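Local coordinates for dTDP-4-dehydrorhamnose 3,5-epimerase (Elizabethkingia anophelis NUHP1, PDB 6C46), which probably catalyses the epimerization at the 3' and 5' carbons of dTDP-4-dehydro-6-deoxy-glucose that leads to dTDP-L-rhamnose, and binds a calcium ion, at residues C19-P24 and N115-Y120. Sequence-based numbering, arbitrary orientation. Where two conformers were deposited one is given.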
ATOM      1  N   CYS A  19     -17.720  -6.882   6.914  1.00 14.61           N
ATOM      2  CA  CYS A  19     -16.878  -5.707   7.072  1.00 13.08           C
ATOM      3  C   CYS A  19     -15.958  -5.943   8.274  1.00 20.29           C
ATOM      4  O   CYS A  19     -16.438  -6.194   9.384  1.00 20.36           O
ATOM      5  CB  CYS A  19     -17.794  -4.485   7.232  1.00 18.19           C
ATOM      6  SG  CYS A  19     -17.042  -2.913   7.608  1.00 27.84           S
ATOM      7  N   TYR A  20     -14.636  -5.895   8.053  1.00 17.03           N
ATOM      8  CA  TYR A  20     -13.677  -6.320   9.067  1.00 16.91           C
ATOM      9  C   TYR A  20     -12.595  -5.281   9.291  1.00 18.16           C
ATOM     10  O   TYR A  20     -12.239  -4.512   8.391  1.00 14.07           O
ATOM     11  CB  TYR A  20     -12.961  -7.655   8.702  1.00 18.39           C
ATOM     12  CG  TYR A  20     -13.942  -8.775   8.528  1.00 18.91           C
ATOM     13  CD1 TYR A  20     -14.537  -9.380   9.638  1.00 15.56           C
ATOM     14  CD2 TYR A  20     -14.281  -9.226   7.265  1.00 22.56           C
ATOM     15  CE1 TYR A  20     -15.472 -10.389   9.485  1.00 25.83           C
ATOM     16  CE2 TYR A  20     -15.202 -10.243   7.100  1.00 18.68           C
ATOM     17  CZ  TYR A  20     -15.789 -10.818   8.201  1.00 22.42           C
ATOM     18  OH  TYR A  20     -16.706 -11.812   8.017  1.00 26.97           O
ATOM     19  N   ILE A  21     -12.047  -5.309  10.502  1.00 14.26           N
ATOM     20  CA  ILE A  21     -10.836  -4.579  10.856  1.00 18.63           C
ATOM     21  C   ILE A  21      -9.664  -5.552  10.776  1.00 19.22           C
ATOM     22  O   ILE A  21      -9.711  -6.633  11.378  1.00 17.21           O
ATOM     23  CB  ILE A  21     -10.955  -3.981  12.270  1.00 14.21           C
ATOM     24  CG1 ILE A  21     -12.121  -2.988  12.331  1.00 15.61           C
ATOM     25  CG2 ILE A  21      -9.611  -3.317  12.707  1.00 16.25           C
ATOM     26  CD1 ILE A  21     -12.585  -2.726  13.765  1.00 15.02           C
ATOM     27  N   ILE A  22      -8.599  -5.167  10.077  1.00 13.89           N
ATOM     28  CA  ILE A  22      -7.364  -5.957  10.089  1.00 14.27           C
ATOM     29  C   ILE A  22      -6.461  -5.366  11.155  1.00 19.37           C
ATOM     30  O   ILE A  22      -5.998  -4.226  11.031  1.00 14.64           O
ATOM     31  CB  ILE A  22      -6.647  -5.950   8.741  1.00 13.15           C
ATOM     32  CG1 ILE A  22      -7.619  -6.317   7.626  1.00 15.86           C
ATOM     33  CG2 ILE A  22      -5.423  -6.927   8.817  1.00 13.55           C
ATOM     34  CD1 ILE A  22      -6.956  -6.577   6.263  1.00 21.14           C
ATOM     35  N   GLU A  23      -6.214  -6.139  12.203  1.00 15.72           N
ATOM     36  CA  GLU A  23      -5.298  -5.749  13.268  0.51 16.71           C
ATOM     37  C   GLU A  23      -3.938  -6.362  12.995  1.00 23.00           C
ATOM     38  O   GLU A  23      -3.847  -7.594  12.865  1.00 23.39           O
ATOM     39  CB  GLU A  23      -5.811  -6.210  14.627  0.51 17.58           C
ATOM     40  CG  GLU A  23      -4.819  -6.019  15.782  0.51 16.85           C
ATOM     41  CD  GLU A  23      -5.392  -6.503  17.117  0.51 21.12           C
ATOM     42  OE1 GLU A  23      -6.621  -6.426  17.292  0.51 27.63           O
ATOM     43  OE2 GLU A  23      -4.625  -6.975  17.974  0.51 21.92           O
ATOM     44  N   PRO A  24      -2.874  -5.575  12.912  1.00 20.66           N
ATOM     45  CA  PRO A  24      -1.572  -6.116  12.521  1.00 19.88           C
ATOM     46  C   PRO A  24      -0.873  -6.797  13.686  1.00 19.23           C
ATOM     47  O   PRO A  24      -1.095  -6.478  14.856  1.00 23.08           O
ATOM     48  CB  PRO A  24      -0.805  -4.860  12.092  1.00 26.73           C
ATOM     49  CG  PRO A  24      -1.281  -3.839  13.114  1.00 23.86           C
ATOM     50  CD  PRO A  24      -2.778  -4.164  13.335  1.00 22.38           C
ATOM     51  N   ASN A 115      -2.159   3.765  14.874  1.00 17.82           N
ATOM     52  CA  ASN A 115      -2.772   2.483  15.226  1.00 19.09           C
ATOM     53  C   ASN A 115      -2.611   1.426  14.149  1.00 17.93           C
ATOM     54  O   ASN A 115      -2.860   0.244  14.425  1.00 17.43           O
ATOM     55  CB  ASN A 115      -4.258   2.643  15.668  1.00 18.34           C
ATOM     56  CG  ASN A 115      -5.262   3.001  14.544  1.00 19.26           C
ATOM     57  OD1 ASN A 115      -5.064   2.769  13.344  1.00 19.09           O
ATOM     58  ND2 ASN A 115      -6.397   3.559  14.977  1.00 16.38           N
ATOM     59  N   LYS A 116      -2.184   1.810  12.939  1.00 16.37           N
ATOM     60  CA  LYS A 116      -1.848   0.875  11.864  1.00 16.07           C
ATOM     61  C   LYS A 116      -3.018  -0.009  11.453  1.00 22.61           C
ATOM     62  O   LYS A 116      -2.831  -1.016  10.749  1.00 21.14           O
ATOM     63  CB  LYS A 116      -0.656  -0.003  12.257  1.00 13.56           C
ATOM     64  CG  LYS A 116       0.556   0.783  12.722  1.00 19.88           C
ATOM     65  CD  LYS A 116       1.699  -0.179  13.153  1.00 26.57           C
ATOM     66  CE  LYS A 116       2.875   0.561  13.792  1.00 33.65           C
ATOM     67  NZ  LYS A 116       2.528   1.264  15.054  1.00 32.31           N
ATOM     68  N   LEU A 117      -4.238   0.365  11.826  1.00 14.84           N
ATOM     69  CA  LEU A 117      -5.388  -0.452  11.475  1.00 15.72           C
ATOM     70  C   LEU A 117      -5.763  -0.310  10.000  1.00 19.22           C
ATOM     71  O   LEU A 117      -5.559   0.731   9.370  1.00 16.04           O
ATOM     72  CB  LEU A 117      -6.592  -0.059  12.344  1.00 14.12           C
ATOM     73  CG  LEU A 117      -6.414  -0.333  13.853  1.00 20.38           C
ATOM     74  CD1 LEU A 117      -7.636   0.157  14.703  1.00 17.78           C
ATOM     75  CD2 LEU A 117      -6.172  -1.819  14.086  1.00 14.96           C
ATOM     76  N   GLN A 118      -6.361  -1.365   9.457  1.00 14.15           N
ATOM     77  CA  GLN A 118      -6.995  -1.300   8.151  1.00 12.65           C
ATOM     78  C   GLN A 118      -8.457  -1.697   8.293  1.00 16.24           C
ATOM     79  O   GLN A 118      -8.814  -2.512   9.145  1.00 13.52           O
ATOM     80  CB  GLN A 118      -6.339  -2.237   7.157  1.00 12.52           C
ATOM     81  CG  GLN A 118      -4.857  -1.963   6.930  1.00 19.32           C
ATOM     82  CD  GLN A 118      -4.249  -3.154   6.248  1.00 23.10           C
ATOM     83  OE1 GLN A 118      -4.252  -3.231   5.031  1.00 18.10           O
ATOM     84  NE2 GLN A 118      -3.793  -4.134   7.042  1.00 18.47           N
ATOM     85  N   PHE A 119      -9.277  -1.173   7.393  1.00 15.84           N
ATOM     86  CA  PHE A 119     -10.726  -1.345   7.446  1.00 12.09           C
ATOM     87  C   PHE A 119     -11.133  -1.897   6.088  1.00 11.48           C
ATOM     88  O   PHE A 119     -10.820  -1.290   5.054  1.00 15.64           O
ATOM     89  CB  PHE A 119     -11.381   0.011   7.742  1.00 16.48           C
ATOM     90  CG  PHE A 119     -12.874  -0.029   8.006  1.00 16.80           C
ATOM     91  CD1 PHE A 119     -13.667   1.057   7.645  1.00 19.03           C
ATOM     92  CD2 PHE A 119     -13.464  -1.081   8.668  1.00 23.48           C
ATOM     93  CE1 PHE A 119     -15.045   1.072   7.923  1.00 24.74           C
ATOM     94  CE2 PHE A 119     -14.825  -1.079   8.941  1.00 24.55           C
ATOM     95  CZ  PHE A 119     -15.622   0.001   8.560  1.00 23.43           C
ATOM     96  N   TYR A 120     -11.751  -3.077   6.077  1.00 13.48           N
ATOM     97  CA  TYR A 120     -12.185  -3.716   4.832  1.00 14.26           C
ATOM     98  C   TYR A 120     -13.674  -3.453   4.641  1.00 15.67           C
ATOM     99  O   TYR A 120     -14.486  -3.895   5.453  1.00 14.94           O
ATOM    100  CB  TYR A 120     -11.929  -5.229   4.824  1.00 11.63           C
ATOM    101  CG  TYR A 120     -12.568  -5.904   3.611  1.00 14.77           C
ATOM    102  CD1 TYR A 120     -11.995  -5.780   2.347  1.00 18.93           C
ATOM    103  CD2 TYR A 120     -13.766  -6.629   3.721  1.00 15.40           C
ATOM    104  CE1 TYR A 120     -12.582  -6.367   1.230  1.00 15.84           C
ATOM    105  CE2 TYR A 120     -14.374  -7.222   2.591  1.00 12.57           C
ATOM    106  CZ  TYR A 120     -13.764  -7.087   1.358  1.00 14.61           C
ATOM    107  OH  TYR A 120     -14.318  -7.645   0.226  1.00 19.13           O
TER
HETATM  108  O   HOH W   1      -3.660  -3.606   9.788  1.00 22.08           O
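Q118 reaches I22 through both backbone and side chain. Two backbone hydrogen bonds join the pair: I22 N gives a 2.8 Å bond to Q118 O, and Q118 N returns a longer, nearly straight one to a lone pair of I22 O. From there the Q118 side chain can be followed outward. Its CB packs on I22 CB at 4.0 Å; CG stands anti to the carbonyl carbon (chi1 -59°) and the chain runs on extended, which brings NE2 across the I22 side chain at a slant, 3.7 Å from CG2. NE2 also donates to a water 2.8 Å away, which in turn lies within bonding distance of I22 O and K116 O, and to the backbone oxygen of K37, so this buried amide nitrogen has two acceptors. A second hydrogen-bonded pair, Y20 with Y120, closes the other end, its Y120 N to Y20 O bond being almost linear at 174°. Between them I21 and F119 form a non-hydrogen-bonded pair. The F119 ring leans toward C19, whose SG, anti to its own N, sits obliquely to the ring, 4.1 Å from its centroid. On the same face CD2 of L117 meets I21 CG2 at 4.0 Å, and M109 packs against I21, L117 and F119. The bridges and the 150° angle between the short strand axes establish antiparallel pairing. Strand 20-23 thereby links the N-terminal strand 10-13 to strand 118-121, which pairs onward with 80-86, extending one sheet of the cupin beta-sandwich characteristic of RmlC-type epimerases.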